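Local coordinates for protein valine-pyruvate aminotransferase (Salmonella typhimurium, PDB 3G7Q) that probably transfers the amino group of L-valine to pyruvate, giving L-alanine and 3-methyl-2-oxobutanoate, with pyridoxal 5'-phosphate as cofactor, at residues S109-F112 with Y113-N116; L237-P240 with N241-L244; Q317-A320 with I321-Y325. One frame throughout, in Å; residues are numbered along the deposited sequence.

Along the chain the three contacts follow in series, each within one continuous run of residues. Contact 1 belongs to helix 107-118, contact 2 turns the chain into strand 242-247, and contact 3 lies on the last turns of helix 299-325. The first two have centres 16 Å apart and touch: Leu114 CD1 lies 3.9 Å from Ile243 CG2, where helix 107-118 packs on strands 216-219 and 242-247 of the seven-stranded mixed sheet of this aminotransferase. Contact 3 sits across the chain's centre, about 38 Å from either by centres. Contacts 1 and 2 thus belong to one packed unit of helix and seven-stranded sheet, contact 3 to a separate one built on the six-stranded sheet.

Contact 1. Residues S109-F112 with Y113-N116; sequences SAFF and YLFN
The carbonyl oxygen of Phe112 is gripped twice by Asn116, once by its backbone and once by its side-chain amide. Asn116 N reaches Phe112 O at 3.1 Å as an ordinary helical bond, while Asn116 ND2 comes to Phe112 O at 2.7 Å from the other face of the carbonyl plane, about 40° out of it and away from where a lone pair would point. The same ND2 stands over the centre of the Phe112 ring, 3.2 Å above its plane, with amide and ring planes 70° apart. What brings the ring there is the first torsion of Phe112: CG is anti to the backbone N (chi1 -178°), which swings the phenyl group toward the asparagine.

One residue back along helix 107-118, Phe115 N gives Phe111 O a nearly straight bond of 2.8 Å. That oxygen also lies over one face of the Phe115 ring, nearer the ring's margin than its centre. Phe111 CB sits over the Phe115 ring as well, 4.1 Å from the centroid, a CH-pi contact; the two rings themselves meet obliquely. Phe115 meets Phe151 edge-to-face, Leu114 and Phe111 pack on strands 216-219 and 242-247, and Tyr113 rests on helix 265-278.

Asn116 therefore serves one carbonyl with two donors. The ND2 bond restrains the turn of the amide, while the N bond is part of the helix. Hydrogen bonding to Phe112 O is the main interaction of the NH2 group, to which the ring face may add a weaker, electrostatic attraction.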
# COMPACT_ATOMS: atom_id res chain seq x y z
N SER A 109 -1.60 -1.94 6.89
CA SER A 109 -0.25 -1.43 6.64
C SER A 109 0.19 -0.53 7.81
O SER A 109 1.36 -0.47 8.17
CB SER A 109 -0.20 -0.65 5.33
OG SER A 109 -1.16 0.41 5.36
N ALA A 110 -0.76 0.20 8.38
CA ALA A 110 -0.48 1.01 9.56
C ALA A 110 0.13 0.14 10.68
O ALA A 110 1.18 0.47 11.21
CB ALA A 110 -1.74 1.68 10.04
N PHE A 111 -0.50 -0.99 10.99
CA PHE A 111 0.03 -1.84 12.07
C PHE A 111 1.36 -2.51 11.73
O PHE A 111 2.21 -2.68 12.62
CB PHE A 111 -1.04 -2.82 12.57
CG PHE A 111 -2.09 -2.12 13.36
CD1 PHE A 111 -1.88 -1.84 14.70
CD2 PHE A 111 -3.24 -1.64 12.76
CE1 PHE A 111 -2.83 -1.16 15.43
CE2 PHE A 111 -4.18 -0.96 13.48
CZ PHE A 111 -3.96 -0.71 14.82
N PHE A 112 1.57 -2.84 10.46
CA PHE A 112 2.84 -3.37 10.03
C PHE A 112 3.96 -2.40 10.36
O PHE A 112 5.02 -2.80 10.85
CB PHE A 112 2.82 -3.67 8.52
CG PHE A 112 4.09 -4.26 8.02
CD1 PHE A 112 4.41 -5.59 8.29
CD2 PHE A 112 4.99 -3.50 7.29
CE1 PHE A 112 5.60 -6.14 7.84
CE2 PHE A 112 6.16 -4.04 6.84
CZ PHE A 112 6.47 -5.35 7.11
N TYR A 113 3.75 -1.11 10.10
CA TYR A 113 4.76 -0.11 10.46
C TYR A 113 4.96 -0.03 11.98
O TYR A 113 6.08 -0.04 12.47
CB TYR A 113 4.43 1.29 9.94
CG TYR A 113 4.40 1.42 8.43
CD1 TYR A 113 5.50 1.01 7.67
CD2 TYR A 113 3.32 1.99 7.77
CE1 TYR A 113 5.49 1.11 6.28
CE2 TYR A 113 3.31 2.11 6.38
CZ TYR A 113 4.39 1.66 5.65
OH TYR A 113 4.39 1.77 4.27
N LEU A 114 3.86 0.04 12.72
CA LEU A 114 3.96 0.17 14.17
C LEU A 114 4.67 -1.02 14.78
O LEU A 114 5.59 -0.83 15.58
CB LEU A 114 2.58 0.40 14.80
CG LEU A 114 1.87 1.68 14.32
CD1 LEU A 114 0.44 1.73 14.87
CD2 LEU A 114 2.68 2.92 14.70
N PHE A 115 4.30 -2.23 14.37
CA PHE A 115 4.94 -3.45 14.89
C PHE A 115 6.43 -3.41 14.62
O PHE A 115 7.24 -3.71 15.51
CB PHE A 115 4.31 -4.74 14.32
CG PHE A 115 2.81 -4.89 14.60
CD1 PHE A 115 2.20 -4.31 15.71
CD2 PHE A 115 2.02 -5.69 13.77
CE1 PHE A 115 0.82 -4.47 15.96
CE2 PHE A 115 0.67 -5.86 14.02
CZ PHE A 115 0.07 -5.25 15.12
N ASN A 116 6.82 -3.01 13.42
CA ASN A 116 8.23 -2.86 13.09
C ASN A 116 8.94 -1.79 13.87
O ASN A 116 10.12 -1.92 14.17
CB ASN A 116 8.41 -2.57 11.59
CG ASN A 116 8.37 -3.82 10.76
OD1 ASN A 116 9.34 -4.58 10.73
ND2 ASN A 116 7.26 -4.04 10.06

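Contact 2. Residues L237-P240 with N241-L244; sequences LWNP and NIIL
Trp238 and Ile242 run antiparallel alongside each other, the indole passing back along the isoleucine with CD1 3.9 Å from Ile242 CG2. Its NE1 also donates a weak, strongly bent bond to Ile242 O (3.2 Å). Leu237 instead meets Ile242 at about a right angle: its CG presses on Ile242 CD1 at 3.4 Å, tighter than usual for two carbons. Asn239 crosses the same isoleucine almost perpendicularly, and extends beside Asn241 in the same direction, the two amide planes only 6° apart. With CG wedged between its backbone N and carbonyl carbon (chi1 63°), Asn239 turns OD1 back to accept from Asn241 N at 3.0 Å, in the carbonyl plane, an Asx turn. Around it the backbone makes a type I beta turn from Asn239 to Ile242, closed by Ile242 N to Asn239 O at 2.9 Å. A water donates to both Pro240 O and Ile242 O, tying the turn to the first strand residue.

This turn leads into strand 242-247. Asp206 on helix 199-211 takes a hydrogen bond from Asn239 ND2, and the same helix packs against Leu237. Asn241 ND2 binds Ile214 O just ahead of strand 216-219. Strand 242-247 runs between 216-219 and 259-262: Ile243 bonds Leu216 and Ile218, Leu244 bonds Ile262, and the side chain of Ile243 meets Leu114 and Phe118 of helix 107-118.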
# COMPACT_ATOMS: atom_id res chain seq x y z
N LEU A 237 -10.20 9.65 23.54
CA LEU A 237 -8.94 9.84 24.24
C LEU A 237 -7.79 10.06 23.29
O LEU A 237 -7.58 9.26 22.37
CB LEU A 237 -8.60 8.61 25.08
CG LEU A 237 -7.29 8.62 25.92
CD1 LEU A 237 -7.32 9.69 27.00
CD2 LEU A 237 -7.01 7.25 26.56
N TRP A 238 -7.03 11.12 23.51
CA TRP A 238 -5.77 11.30 22.80
C TRP A 238 -4.82 12.13 23.65
O TRP A 238 -5.25 13.06 24.36
CB TRP A 238 -5.89 11.92 21.40
CG TRP A 238 -4.54 11.81 20.68
CD1 TRP A 238 -4.05 10.71 20.00
CD2 TRP A 238 -3.51 12.80 20.61
NE1 TRP A 238 -2.79 10.96 19.53
CE2 TRP A 238 -2.43 12.24 19.87
CE3 TRP A 238 -3.39 14.11 21.08
CZ2 TRP A 238 -1.26 12.94 19.61
CZ3 TRP A 238 -2.23 14.79 20.84
CH2 TRP A 238 -1.18 14.21 20.10
N ASN A 239 -3.56 11.70 23.67
CA ASN A 239 -2.47 12.46 24.29
C ASN A 239 -1.21 12.03 23.55
O ASN A 239 -1.26 11.09 22.75
CB ASN A 239 -2.42 12.27 25.81
CG ASN A 239 -2.14 10.85 26.22
OD1 ASN A 239 -1.13 10.28 25.83
ND2 ASN A 239 -3.01 10.30 27.06
N PRO A 240 -0.10 12.74 23.75
CA PRO A 240 1.11 12.39 22.97
C PRO A 240 1.67 10.96 23.10
O PRO A 240 2.52 10.60 22.28
CB PRO A 240 2.14 13.41 23.47
CG PRO A 240 1.32 14.58 23.87
CD PRO A 240 0.13 13.95 24.56
N ASN A 241 1.25 10.17 24.09
CA ASN A 241 1.69 8.78 24.20
C ASN A 241 0.70 7.81 23.56
O ASN A 241 0.81 6.59 23.72
CB ASN A 241 1.90 8.37 25.66
CG ASN A 241 2.75 7.11 25.80
OD1 ASN A 241 3.77 6.99 25.16
ND2 ASN A 241 2.33 6.18 26.66
N ILE A 242 -0.31 8.34 22.88
CA ILE A 242 -1.29 7.50 22.21
C ILE A 242 -1.07 7.56 20.70
O ILE A 242 -0.74 8.60 20.14
CB ILE A 242 -2.72 7.90 22.58
CG1 ILE A 242 -2.96 7.51 24.04
CG2 ILE A 242 -3.73 7.17 21.66
CD1 ILE A 242 -4.26 7.87 24.55
N ILE A 243 -1.21 6.41 20.07
CA ILE A 243 -1.14 6.29 18.62
C ILE A 243 -2.54 5.85 18.20
O ILE A 243 -2.97 4.77 18.57
CB ILE A 243 -0.08 5.28 18.15
CG1 ILE A 243 1.32 5.63 18.71
CG2 ILE A 243 -0.02 5.24 16.60
CD1 ILE A 243 2.37 4.56 18.41
N LEU A 244 -3.22 6.68 17.42
CA LEU A 244 -4.61 6.45 17.04
C LEU A 244 -4.72 6.16 15.55
O LEU A 244 -4.33 7.01 14.75
CB LEU A 244 -5.40 7.70 17.43
CG LEU A 244 -6.89 7.85 17.17
CD1 LEU A 244 -7.63 6.67 17.72
CD2 LEU A 244 -7.36 9.17 17.82
O HOH W 1 1.92 9.21 20.16

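Contact 3. Residues Q317-A320 with I321-Y325; sequences QTIA and IIRRY
The closing turns of the long helix 299-325 carry this contact, in which Ile319 and Arg323, one turn apart, extend alongside each other in a common direction. Ile319 CG2 lies 4.2 Å from Arg323 CG, so the aliphatic root of the arginine, rather than its charged end, does the touching. Arg323 CG sits beside the backbone N (chi1 -70°), which also brings it within 3.4 Å of Ile319 O. A bend at the second torsion (chi2 -75°) then carries the guanidinium off the helix, where NH1 binds the carbonyls of Leu326 and Cys331 and NH2 that of Glu163.

Beneath these side chains runs the regular i to i+4 ladder of an alpha helix. Ile321 N donates to Gln317 O at 3.0 Å, Ile322 N to Thr318 O at 2.9 Å and Arg323 N to Ile319 O at 2.9 Å. The next rung, Arg324 N to Ala320 O at 3.2 Å, is weak and bent to 135°, and Arg324 N makes a second weak bond to Ile321 O.

In the aminotransferase fold this helix packs against the six-stranded sheet: Ile322 and Ile319 rest on Leu342 of strand 341-345 and Ile333 of strand 332-334. Ile322 CG1 in addition lies 3.3 Å from Thr318 O. The hydroxyl of Thr318 is bonded to the carbonyl of Arg314, a turn earlier, while its side chain touches Ile399 of helix 396-416. On that same helix Glu400 receives both a salt bridge from Arg324 NH2 and a hydrogen bond with Tyr325 OH, one carboxylate oxygen for each, and Tyr325 packs along Val403, Lys404 and Ala407.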
# COMPACT_ATOMS: atom_id res chain seq x y z
N GLN A 317 -31.97 -5.98 14.46
CA GLN A 317 -32.75 -6.91 13.65
C GLN A 317 -32.09 -8.28 13.58
O GLN A 317 -32.75 -9.31 13.71
CB GLN A 317 -32.92 -6.33 12.25
CG GLN A 317 -33.92 -5.18 12.20
CD GLN A 317 -33.86 -4.34 10.94
OE1 GLN A 317 -34.65 -3.39 10.79
NE2 GLN A 317 -32.92 -4.64 10.06
N THR A 318 -30.77 -8.29 13.41
CA THR A 318 -30.03 -9.56 13.32
C THR A 318 -30.07 -10.35 14.63
O THR A 318 -30.25 -11.58 14.64
CB THR A 318 -28.58 -9.28 12.89
OG1 THR A 318 -28.60 -8.60 11.62
CG2 THR A 318 -27.77 -10.58 12.81
N ILE A 319 -29.94 -9.66 15.76
CA ILE A 319 -30.06 -10.34 17.04
C ILE A 319 -31.43 -10.96 17.19
O ILE A 319 -31.57 -12.07 17.68
CB ILE A 319 -29.74 -9.39 18.21
CG1 ILE A 319 -28.24 -9.08 18.21
CG2 ILE A 319 -30.15 -10.03 19.57
CD1 ILE A 319 -27.79 -8.02 19.23
N ALA A 320 -32.46 -10.23 16.77
CA ALA A 320 -33.83 -10.74 16.88
C ALA A 320 -33.99 -12.03 16.03
O ALA A 320 -34.66 -12.95 16.47
CB ALA A 320 -34.85 -9.70 16.46
N ILE A 321 -33.36 -12.06 14.85
CA ILE A 321 -33.39 -13.25 13.98
C ILE A 321 -32.72 -14.39 14.72
O ILE A 321 -33.29 -15.48 14.85
CB ILE A 321 -32.72 -13.01 12.61
CG1 ILE A 321 -33.51 -12.01 11.76
CG2 ILE A 321 -32.57 -14.32 11.81
CD1 ILE A 321 -32.76 -11.53 10.48
N ILE A 322 -31.53 -14.15 15.25
CA ILE A 322 -30.79 -15.17 15.99
C ILE A 322 -31.64 -15.74 17.12
O ILE A 322 -31.75 -16.96 17.29
CB ILE A 322 -29.46 -14.62 16.57
CG1 ILE A 322 -28.47 -14.30 15.43
CG2 ILE A 322 -28.82 -15.62 17.57
CD1 ILE A 322 -27.23 -13.55 15.90
N ARG A 323 -32.25 -14.85 17.90
CA ARG A 323 -33.04 -15.29 19.05
C ARG A 323 -34.32 -16.08 18.69
O ARG A 323 -34.85 -16.83 19.54
CB ARG A 323 -33.33 -14.09 19.94
CG ARG A 323 -32.07 -13.60 20.66
CD ARG A 323 -31.72 -14.52 21.79
NE ARG A 323 -30.45 -14.20 22.48
CZ ARG A 323 -29.37 -14.96 22.58
NH1 ARG A 323 -29.33 -16.18 22.04
NH2 ARG A 323 -28.33 -14.50 23.28
N ARG A 324 -34.80 -15.98 17.46
CA ARG A 324 -35.92 -16.84 17.03
C ARG A 324 -35.47 -18.27 16.91
O ARG A 324 -36.29 -19.17 17.01
CB ARG A 324 -36.50 -16.38 15.72
CG ARG A 324 -37.36 -15.13 15.90
CD ARG A 324 -38.23 -14.82 14.73
NE ARG A 324 -37.53 -14.15 13.66
CZ ARG A 324 -37.28 -14.67 12.46
NH1 ARG A 324 -37.67 -15.89 12.09
NH2 ARG A 324 -36.63 -13.91 11.60
N TYR A 325 -34.17 -18.48 16.72
CA TYR A 325 -33.60 -19.84 16.51
C TYR A 325 -32.76 -20.38 17.64
O TYR A 325 -32.67 -21.61 17.80
CB TYR A 325 -32.75 -19.85 15.23
CG TYR A 325 -33.56 -19.70 13.97
CD1 TYR A 325 -34.11 -20.81 13.35
CD2 TYR A 325 -33.81 -18.42 13.39
CE1 TYR A 325 -34.86 -20.69 12.21
CE2 TYR A 325 -34.59 -18.30 12.27
CZ TYR A 325 -35.09 -19.45 11.66
OH TYR A 325 -35.85 -19.37 10.52